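Local coordinates for protein ABC-type amino acid transport system, periplasmic component (Caldanaerobacter subterraneus subsp. tengcongensis MB4, PDB 4YMX) that captures arginine as the substrate-binding component of an amino acid ABC transporter and probably delivers it to the membrane-bound transporter for import, at residues A[154-157]-A[158-161]; A[86-89]-A[90-93]; A[173-176]-A[177-181]. All coordinates share one frame; numbering follows the deposited sequence.

Contact 1. Residues A[154-157]-A[158-161]; sequences GTTS and EEAA. With ARG (arginine), chain C.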
ATOM      1  N   GLY A 154       9.484  -4.627   4.382  1.00  5.86           N
ATOM      2  CA  GLY A 154       9.598  -3.189   4.581  1.00  6.51           C
ATOM      3  C   GLY A 154       8.294  -2.528   4.974  1.00  6.39           C
ATOM      4  O   GLY A 154       8.196  -1.304   5.005  1.00  8.71           O
ATOM      5  N   THR A 155       7.295  -3.337   5.315  1.00  4.88           N
ATOM      6  CA  THR A 155       5.961  -2.808   5.587  1.00  5.14           C
ATOM      7  C   THR A 155       5.511  -2.869   7.040  1.00  4.78           C
ATOM      8  O   THR A 155       6.068  -3.599   7.863  1.00  5.55           O
ATOM      9  CB  THR A 155       4.872  -3.525   4.755  1.00  6.01           C
ATOM     10  OG1 THR A 155       4.806  -4.912   5.129  1.00  5.28           O
ATOM     11  CG2 THR A 155       5.149  -3.392   3.263  1.00  6.36           C
ATOM     12  N   THR A 156       4.450  -2.127   7.333  1.00  6.03           N
ATOM     13  CA  THR A 156       3.797  -2.240   8.633  1.00  5.37           C
ATOM     14  C   THR A 156       3.141  -3.614   8.804  1.00  3.86           C
ATOM     15  O   THR A 156       2.985  -4.099   9.927  1.00  6.33           O
ATOM     16  CB  THR A 156       2.741  -1.162   8.817  1.00  4.90           C
ATOM     17  OG1 THR A 156       1.822  -1.225   7.720  1.00  6.05           O
ATOM     18  CG2 THR A 156       3.399   0.214   8.859  1.00  7.59           C
ATOM     19  N   SER A 157       2.759  -4.242   7.696  1.00  3.51           N
ATOM     20  CA  SER A 157       2.217  -5.602   7.751  1.00  3.41           C
ATOM     21  C   SER A 157       3.281  -6.549   8.290  1.00  3.76           C
ATOM     22  O   SER A 157       3.006  -7.375   9.162  1.00  6.16           O
ATOM     23  CB  SER A 157       1.750  -6.046   6.362  1.00  4.66           C
ATOM     24  OG  SER A 157       0.791  -5.131   5.841  1.00  5.68           O
ATOM     25  N   GLU A 158       4.500  -6.411   7.787  1.00  5.21           N
ATOM     26  CA  GLU A 158       5.626  -7.181   8.303  1.00  6.17           C
ATOM     27  C   GLU A 158       5.888  -6.881   9.784  1.00  5.76           C
ATOM     28  O   GLU A 158       6.106  -7.793  10.581  1.00  6.30           O
ATOM     29  CB  GLU A 158       6.867  -6.895   7.460  1.00  6.22           C
ATOM     30  CG  GLU A 158       8.160  -7.514   7.983  1.00  5.75           C
ATOM     31  CD  GLU A 158       9.317  -7.219   7.072  1.00  9.73           C
ATOM     32  OE1 GLU A 158       9.604  -6.019   6.851  1.00  8.64           O
ATOM     33  OE2 GLU A 158       9.926  -8.176   6.549  1.00 12.86           O
ATOM     34  N   GLU A 159       5.855  -5.603  10.150  1.00  5.61           N
ATOM     35  CA  GLU A 159       5.997  -5.203  11.552  1.00  7.28           C
ATOM     36  C   GLU A 159       4.964  -5.894  12.445  1.00  7.73           C
ATOM     37  O   GLU A 159       5.281  -6.359  13.549  1.00  8.74           O
ATOM     38  CB  GLU A 159       5.843  -3.688  11.662  1.00  8.57           C
ATOM     39  CG  GLU A 159       5.989  -3.143  13.061  1.00 14.18           C
ATOM     40  CD  GLU A 159       5.779  -1.643  13.121  1.00 30.51           C
ATOM     41  OE1 GLU A 159       6.031  -0.958  12.103  1.00 29.04           O
ATOM     42  OE2 GLU A 159       5.349  -1.152  14.186  1.00 32.09           O
ATOM     43  N   ALA A 160       3.727  -5.968  11.963  1.00  5.81           N
ATOM     44  CA  ALA A 160       2.654  -6.595  12.724  1.00  6.65           C
ATOM     45  C   ALA A 160       2.916  -8.091  12.896  1.00  8.24           C
ATOM     46  O   ALA A 160       2.780  -8.641  14.001  1.00  8.28           O
ATOM     47  CB  ALA A 160       1.309  -6.347  12.043  1.00  6.82           C
ATOM     48  N   ALA A 161       3.307  -8.752  11.811  1.00  8.69           N
ATOM     49  CA  ALA A 161       3.530 -10.197  11.856  1.00  6.93           C
ATOM     50  C   ALA A 161       4.705 -10.579  12.746  1.00  8.20           C
ATOM     51  O   ALA A 161       4.691 -11.651  13.364  1.00  9.48           O
ATOM     52  CB  ALA A 161       3.720 -10.755  10.454  1.00  9.03           C
TER
HETATM   53  N   ARG C 301       0.641   0.480   4.401  1.00  6.13           N
HETATM   54  CA  ARG C 301       1.761  -0.491   4.516  1.00  5.86           C
HETATM   55  C   ARG C 301       3.075   0.230   4.755  1.00 10.50           C
HETATM   56  O   ARG C 301       3.140   1.456   4.687  1.00  8.21           O
HETATM   57  CB  ARG C 301       1.857  -1.343   3.249  1.00  6.19           C
HETATM   58  CG  ARG C 301       1.974  -0.536   1.971  1.00  4.93           C
HETATM   59  CD  ARG C 301       2.341  -1.415   0.785  1.00  3.73           C
HETATM   60  NE  ARG C 301       2.133  -0.712  -0.472  1.00  3.96           N
HETATM   61  CZ  ARG C 301       2.364  -1.232  -1.671  1.00  5.34           C
HETATM   62  NH1 ARG C 301       2.823  -2.466  -1.798  1.00  4.97           N
HETATM   63  NH2 ARG C 301       2.140  -0.504  -2.749  1.00  4.71           N
HETATM   64  OXT ARG C 301       4.095  -0.403   5.023  1.00  7.58           O
HETATM   65  O   HOH W   1       8.944  -4.016   8.343  1.00 13.02           O
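Thr155 and Glu158 meet on the opening turn of helix 156-161, where residues 154-157 run into 158-161 without a break. Thr155 O takes the N-H of Glu159 at 3.0 Å and Thr156 O that of Ala160 at 2.9 Å; Ser157 O and Ala161 N continue the alpha-helical i to i+4 ladder. Thr155 is the N-cap: its OG1 accepts from Glu158 N at 3.1 Å along a fairly straight N-H (163°). With chi1 at 64°, OG1 stands between the backbone N and the carbonyl carbon, turned back over the first turn, and it is also bonded to Gln152 O. The side chain of Glu158, extended with CG anti to its own N (chi1 173°), crosses that of Thr155 at about a right angle and reaches Gly154. There OE1 accepts from Gly154 N at 2.8 Å, the donor coming from above the carboxylate plane. The bond goes to the residue before the N-cap, so this is not a classical capping box. A water bridges Glu158 OE1 (2.6 Å) and Thr155 O (2.9 Å), while OE2 is hydrogen-bonded to Gln171 NE2, fixing both ends of the buried carboxylate. Thr156 N, at the helix start, donates to OXT of the bound arginine at 2.9 Å; the helix N-terminus would probably help stabilise that negative charge. The turn belongs to the beta-alpha-beta unit of strand 148-152, helix 156-161 and strand 168-172, with Ala161 against Ile149 and Val151, and Ser157 OG hydrogen-bonded to Gln128 at the start of strand 128-133.

Contact 2. Residues A[86-89]-A[90-93]; sequences MDFK and GLIP. With ARG (arginine), chain C.
Phe88 and Leu91 make one of two apolar contacts in this turn, their side chains crossing at about a right angle with both CD1 atoms 3.6 Å apart. The other methyl of Leu91, CD2, lies 3.6 Å from Met86 CG, so the two branches of one leucine serve two partners. Met86 has CG between its backbone N and carbonyl carbon (chi1 67°) and SD anti to CA, which leaves SD 3.7 Å from Gly90 O. Hydrogen bonds then fold the chain toward helix 91-96: Gly90 N donates to Asp87 O at 2.9 Å and Leu91 N to Phe88 O at 3.0 Å. Both are i to i+3 bonds. Phe88 O also receives a water at 2.9 Å, which in turn accepts from Ile92 N. Toward the ligand, Phe88 stands with CG anti to its backbone N (chi1 -179°); CD of the bound arginine lies over one ring face, and its NE is 3.4 Å from Phe88 CD1. The chemistry implies a hydrophobic wall: the turn helps to hold the phenyl ring in place, Leu91 CD1 packs obliquely against it, and its face accommodates the aliphatic stem and the start of the guanidinium group, leaving the polar ends of the ligand to other pocket residues.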
ATOM      1  N   MET A  86       8.532  -0.240  -8.628  1.00  5.56           N
ATOM      2  CA  MET A  86       9.618  -0.957  -7.977  1.00  5.17           C
ATOM      3  C   MET A  86       9.100  -1.677  -6.734  1.00  6.39           C
ATOM      4  O   MET A  86       7.993  -1.396  -6.253  1.00  7.02           O
ATOM      5  CB  MET A  86      10.741   0.013  -7.594  1.00  7.25           C
ATOM      6  CG  MET A  86      10.347   0.999  -6.501  1.00  6.85           C
ATOM      7  SD  MET A  86      11.601   2.258  -6.206  1.00 10.24           S
ATOM      8  CE  MET A  86      11.382   3.269  -7.655  1.00 11.12           C
ATOM      9  N   ASP A  87       9.905  -2.599  -6.216  1.00  7.52           N
ATOM     10  CA  ASP A  87       9.585  -3.269  -4.962  1.00  7.49           C
ATOM     11  C   ASP A  87       9.339  -2.239  -3.869  1.00  6.88           C
ATOM     12  O   ASP A  87      10.062  -1.248  -3.786  1.00  7.03           O
ATOM     13  CB  ASP A  87      10.726  -4.195  -4.538  1.00  7.84           C
ATOM     14  CG  ASP A  87      10.937  -5.357  -5.494  1.00 11.08           C
ATOM     15  OD1 ASP A  87       9.992  -5.757  -6.203  1.00 10.98           O
ATOM     16  OD2 ASP A  87      12.067  -5.886  -5.516  1.00 15.65           O
ATOM     17  N   PHE A  88       8.302  -2.449  -3.063  1.00  5.55           N
ATOM     18  CA  PHE A  88       7.952  -1.479  -2.020  1.00  5.66           C
ATOM     19  C   PHE A  88       9.146  -1.103  -1.139  1.00  6.34           C
ATOM     20  O   PHE A  88       9.356   0.074  -0.811  1.00  5.99           O
ATOM     21  CB  PHE A  88       6.807  -2.001  -1.151  1.00  6.42           C
ATOM     22  CG  PHE A  88       6.381  -1.036  -0.071  1.00  4.35           C
ATOM     23  CD1 PHE A  88       5.437  -0.048  -0.327  1.00  5.25           C
ATOM     24  CD2 PHE A  88       6.935  -1.108   1.201  1.00  6.18           C
ATOM     25  CE1 PHE A  88       5.053   0.850   0.670  1.00  5.93           C
ATOM     26  CE2 PHE A  88       6.554  -0.226   2.194  1.00  5.43           C
ATOM     27  CZ  PHE A  88       5.597   0.749   1.933  1.00  5.23           C
ATOM     28  N   LYS A  89       9.949  -2.103  -0.780  1.00  5.52           N
ATOM     29  CA  LYS A  89      11.111  -1.891   0.078  1.00  5.69           C
ATOM     30  C   LYS A  89      12.142  -0.896  -0.484  1.00  6.47           C
ATOM     31  O   LYS A  89      12.926  -0.324   0.280  1.00  8.61           O
ATOM     32  CB  LYS A  89      11.801  -3.232   0.363  1.00  6.82           C
ATOM     33  CG  LYS A  89      12.475  -3.831  -0.857  1.00  6.86           C
ATOM     34  CD  LYS A  89      13.017  -5.222  -0.569  1.00  8.29           C
ATOM     35  CE  LYS A  89      13.866  -5.700  -1.732  1.00  9.92           C
ATOM     36  NZ  LYS A  89      14.391  -7.083  -1.496  1.00 12.46           N
ATOM     37  N   GLY A  90      12.135  -0.689  -1.800  1.00  5.73           N
ATOM     38  CA  GLY A  90      13.064   0.235  -2.421  1.00  7.28           C
ATOM     39  C   GLY A  90      12.559   1.662  -2.505  1.00  7.06           C
ATOM     40  O   GLY A  90      13.299   2.550  -2.923  1.00  7.82           O
ATOM     41  N   LEU A  91      11.314   1.905  -2.106  1.00  6.64           N
ATOM     42  CA  LEU A  91      10.721   3.229  -2.317  1.00  5.63           C
ATOM     43  C   LEU A  91      11.374   4.340  -1.500  1.00  6.09           C
ATOM     44  O   LEU A  91      11.753   5.376  -2.053  1.00  6.91           O
ATOM     45  CB  LEU A  91       9.205   3.205  -2.072  1.00  3.50           C
ATOM     46  CG  LEU A  91       8.435   2.425  -3.131  1.00  5.20           C
ATOM     47  CD1 LEU A  91       7.035   2.156  -2.620  1.00  7.84           C
ATOM     48  CD2 LEU A  91       8.372   3.191  -4.449  1.00  6.79           C
ATOM     49  N   ILE A  92      11.527   4.135  -0.196  1.00  6.63           N
ATOM     50  CA  ILE A  92      12.191   5.147   0.618  1.00  8.81           C
ATOM     51  C   ILE A  92      13.670   5.359   0.214  1.00  5.78           C
ATOM     52  O   ILE A  92      14.103   6.508   0.058  1.00  6.98           O
ATOM     53  CB  ILE A  92      11.953   4.924   2.129  1.00  8.93           C
ATOM     54  CG1 ILE A  92      10.511   5.322   2.463  1.00 10.00           C
ATOM     55  CG2 ILE A  92      12.957   5.715   2.969  1.00 10.69           C
ATOM     56  CD1 ILE A  92      10.078   4.930   3.847  1.00 11.22           C
ATOM     57  N   PRO A  93      14.433   4.269  -0.015  1.00  7.93           N
ATOM     58  CA  PRO A  93      15.786   4.489  -0.540  1.00  9.79           C
ATOM     59  C   PRO A  93      15.829   5.259  -1.868  1.00  9.04           C
ATOM     60  O   PRO A  93      16.707   6.098  -2.050  1.00  9.04           O
ATOM     61  CB  PRO A  93      16.311   3.069  -0.730  1.00  8.91           C
ATOM     62  CG  PRO A  93      15.642   2.293   0.356  1.00 10.01           C
ATOM     63  CD  PRO A  93      14.249   2.881   0.452  1.00  8.78           C
TER
HETATM   64  N   ARG C 301       0.641   0.480   4.401  1.00  6.13           N
HETATM   65  CA  ARG C 301       1.761  -0.491   4.516  1.00  5.86           C
HETATM   66  C   ARG C 301       3.075   0.230   4.755  1.00 10.50           C
HETATM   67  O   ARG C 301       3.140   1.456   4.687  1.00  8.21           O
HETATM   68  CB  ARG C 301       1.857  -1.343   3.249  1.00  6.19           C
HETATM   69  CG  ARG C 301       1.974  -0.536   1.971  1.00  4.93           C
HETATM   70  CD  ARG C 301       2.341  -1.415   0.785  1.00  3.73           C
HETATM   71  NE  ARG C 301       2.133  -0.712  -0.472  1.00  3.96           N
HETATM   72  CZ  ARG C 301       2.364  -1.232  -1.671  1.00  5.34           C
HETATM   73  NH1 ARG C 301       2.823  -2.466  -1.798  1.00  4.97           N
HETATM   74  NH2 ARG C 301       2.140  -0.504  -2.749  1.00  4.71           N
HETATM   75  OXT ARG C 301       4.095  -0.403   5.023  1.00  7.58           O
HETATM   76  O   HOH W   2      10.201   1.943   1.189  1.00  8.30           O

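Contact 3. Residues A[173-176]-A[177-181]; sequences NRVS and DEFMD
The Phe179 ring meets Val175 O at its edge, in plane, with CD2 3.5 Å from that oxygen, and it is stacked with Tyr200 of helix 194-201. Val175 runs beside the ring, both side chains pointing the same way, and its CG1 approaches Phe179 CE2 to 3.7 Å. CG1 is anti to the backbone N of Val175 (chi1 175°), which places that methyl against the ring while CG2 faces Glu178. The flat carboxylate of Glu178 comes back along the helix, and OE2 rests 3.4 Å from Val175 CA. Val175 O also accepts from Phe179 N at 3.3 Å, and weakly from Glu178 N. Helix 175-183 is the connection of a beta-alpha-beta crossover from strand 168-172 to strand 189-193, in one lobe of the periplasmic binding protein fold. Glu178 lies on its sheet-facing side, against Ala150, Gln152 and Leu172; an alanine here is likely to leave a gap between the helix and strands 148-152 and 168-172 and to strip Val175 of the carboxylate packed against it. Asp177 N donates to Arg174 O at 3.1 Å. The Asp177 carboxylate works through waters: one joins OD2 (2.6 Å) to Arg174 N (2.8 Å), another links Ser176 OG with OD1, the latter bond weak. The guanidinium of Arg174 forms a salt bridge with Asp85.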
ATOM      1  N   ASN A 173       9.028  -9.581  -1.815  1.00  5.44           N
ATOM      2  CA  ASN A 173       9.119  -8.256  -2.413  1.00  6.28           C
ATOM      3  C   ASN A 173       7.760  -7.680  -2.779  1.00  6.35           C
ATOM      4  O   ASN A 173       7.504  -6.503  -2.546  1.00  5.64           O
ATOM      5  CB  ASN A 173       9.992  -8.294  -3.667  1.00  5.46           C
ATOM      6  CG  ASN A 173      11.448  -8.533  -3.351  1.00  5.96           C
ATOM      7  OD1 ASN A 173      11.918  -8.206  -2.261  1.00  7.12           O
ATOM      8  ND2 ASN A 173      12.169  -9.110  -4.304  1.00  8.88           N
ATOM      9  N   ARG A 174       6.904  -8.518  -3.362  1.00  4.49           N
ATOM     10  CA  ARG A 174       5.633  -8.078  -3.934  1.00  3.91           C
ATOM     11  C   ARG A 174       4.456  -8.852  -3.361  1.00  4.90           C
ATOM     12  O   ARG A 174       4.523 -10.068  -3.139  1.00  6.37           O
ATOM     13  CB  ARG A 174       5.653  -8.240  -5.460  1.00  4.70           C
ATOM     14  CG  ARG A 174       6.770  -7.463  -6.141  1.00  6.12           C
ATOM     15  CD  ARG A 174       6.410  -5.997  -6.264  1.00 11.56           C
ATOM     16  NE  ARG A 174       5.596  -5.742  -7.453  1.00 10.42           N
ATOM     17  CZ  ARG A 174       5.498  -4.563  -8.065  1.00 12.40           C
ATOM     18  NH1 ARG A 174       6.150  -3.510  -7.600  1.00  9.80           N
ATOM     19  NH2 ARG A 174       4.747  -4.442  -9.148  1.00 14.06           N
ATOM     20  N   VAL A 175       3.366  -8.129  -3.141  1.00  3.51           N
ATOM     21  CA  VAL A 175       2.164  -8.699  -2.547  1.00  4.83           C
ATOM     22  C   VAL A 175       1.595  -9.835  -3.389  1.00  4.45           C
ATOM     23  O   VAL A 175       1.049 -10.804  -2.850  1.00  4.81           O
ATOM     24  CB  VAL A 175       1.101  -7.599  -2.330  1.00  4.73           C
ATOM     25  CG1 VAL A 175      -0.210  -8.194  -1.831  1.00  7.32           C
ATOM     26  CG2 VAL A 175       1.626  -6.568  -1.340  1.00  6.27           C
ATOM     27  N   SER A 176       1.718  -9.729  -4.710  1.00  4.77           N
ATOM     28  CA  SER A 176       1.181 -10.757  -5.590  1.00  5.57           C
ATOM     29  C   SER A 176       1.770 -12.139  -5.279  1.00  4.72           C
ATOM     30  O   SER A 176       1.075 -13.147  -5.365  1.00  6.11           O
ATOM     31  CB  SER A 176       1.415 -10.383  -7.051  1.00  7.99           C
ATOM     32  OG  SER A 176       2.786 -10.092  -7.266  1.00 10.46           O
ATOM     33  N   ASP A 177       3.032 -12.184  -4.870  1.00  4.49           N
ATOM     34  CA  ASP A 177       3.659 -13.455  -4.518  1.00  4.76           C
ATOM     35  C   ASP A 177       3.178 -14.014  -3.191  1.00  4.26           C
ATOM     36  O   ASP A 177       3.165 -15.229  -2.992  1.00  5.84           O
ATOM     37  CB  ASP A 177       5.180 -13.327  -4.562  1.00  5.64           C
ATOM     38  CG  ASP A 177       5.681 -13.138  -5.965  1.00  6.91           C
ATOM     39  OD1 ASP A 177       5.392 -14.008  -6.814  1.00  9.80           O
ATOM     40  OD2 ASP A 177       6.319 -12.102  -6.238  1.00  8.62           O
ATOM     41  N   GLU A 178       2.748 -13.140  -2.288  1.00  5.29           N
ATOM     42  CA  GLU A 178       2.177 -13.578  -1.021  1.00  5.16           C
ATOM     43  C   GLU A 178       0.884 -14.336  -1.256  1.00  3.39           C
ATOM     44  O   GLU A 178       0.621 -15.353  -0.612  1.00  5.51           O
ATOM     45  CB  GLU A 178       1.936 -12.373  -0.112  1.00  4.10           C
ATOM     46  CG  GLU A 178       3.217 -11.611   0.202  1.00  6.25           C
ATOM     47  CD  GLU A 178       2.948 -10.295   0.887  1.00  7.38           C
ATOM     48  OE1 GLU A 178       2.134 -10.261   1.842  1.00  7.25           O
ATOM     49  OE2 GLU A 178       3.544  -9.279   0.459  1.00  7.07           O
ATOM     50  N   PHE A 179       0.067 -13.836  -2.175  1.00  3.96           N
ATOM     51  CA  PHE A 179      -1.168 -14.524  -2.504  1.00  4.09           C
ATOM     52  C   PHE A 179      -0.929 -15.839  -3.231  1.00  4.98           C
ATOM     53  O   PHE A 179      -1.639 -16.821  -2.985  1.00  5.48           O
ATOM     54  CB  PHE A 179      -2.121 -13.595  -3.259  1.00  6.84           C
ATOM     55  CG  PHE A 179      -2.838 -12.640  -2.350  1.00  4.06           C
ATOM     56  CD1 PHE A 179      -4.066 -12.985  -1.815  1.00  5.29           C
ATOM     57  CD2 PHE A 179      -2.249 -11.433  -1.974  1.00  5.70           C
ATOM     58  CE1 PHE A 179      -4.725 -12.127  -0.946  1.00  4.71           C
ATOM     59  CE2 PHE A 179      -2.900 -10.568  -1.108  1.00  5.93           C
ATOM     60  CZ  PHE A 179      -4.142 -10.923  -0.594  1.00  4.51           C
ATOM     61  N   MET A 180       0.093 -15.879  -4.083  1.00  5.76           N
ATOM     62  CA  MET A 180       0.466 -17.136  -4.717  1.00  6.68           C
ATOM     63  C   MET A 180       0.940 -18.150  -3.671  1.00  7.24           C
ATOM     64  O   MET A 180       0.603 -19.335  -3.751  1.00  7.99           O
ATOM     65  CB  MET A 180       1.528 -16.904  -5.795  1.00  5.07           C
ATOM     66  CG  MET A 180       0.984 -16.174  -7.018  1.00  5.77           C
ATOM     67  SD  MET A 180       2.291 -15.453  -8.042  1.00  9.01           S
ATOM     68  CE  MET A 180       3.148 -16.927  -8.584  1.00  9.73           C
ATOM     69  N   ASP A 181       1.682 -17.679  -2.673  1.00  6.19           N
ATOM     70  CA  ASP A 181       2.137 -18.542  -1.585  1.00  7.03           C
ATOM     71  C   ASP A 181       0.960 -19.170  -0.849  1.00  5.98           C
ATOM     72  O   ASP A 181       0.930 -20.378  -0.604  1.00  7.57           O
ATOM     73  CB  ASP A 181       2.962 -17.749  -0.566  1.00  6.27           C
ATOM     74  CG  ASP A 181       4.354 -17.447  -1.039  1.00 10.15           C
ATOM     75  OD1 ASP A 181       4.850 -18.132  -1.962  1.00  9.06           O
ATOM     76  OD2 ASP A 181       4.969 -16.525  -0.460  1.00  8.42           O
TER
HETATM   77  O   HOH W   3       7.882 -10.938  -4.481  1.00  6.71           O
HETATM   78  O   HOH W   4       3.776 -12.297  -8.433  1.00 17.63           O

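How the contacts relate
The three contacts surround the bound arginine in the cleft between the two lobes. Contact 2 belongs to one lobe, contacts 1 and 3 to the other. Contacts 1 and 2, centres about 14 Å apart, touch directly: Phe88 CD2 packs on Thr155 CG2 at 3.6 Å. Contacts 2 and 3, about 16 Å between centres, join through a probable hydrogen bond from Lys89 NZ to Asn173 OD1 (2.8 Å). Contacts 1 and 3 do not touch, their nearest atoms being about 6 Å apart. Contacts 1 and 2 both touch the ligand, contact 1 at one carboxylate oxygen and contact 2 along its stem, and in contact 3 the Val175 side chain comes within about 4 Å, consistent with lobes closed over the substrate.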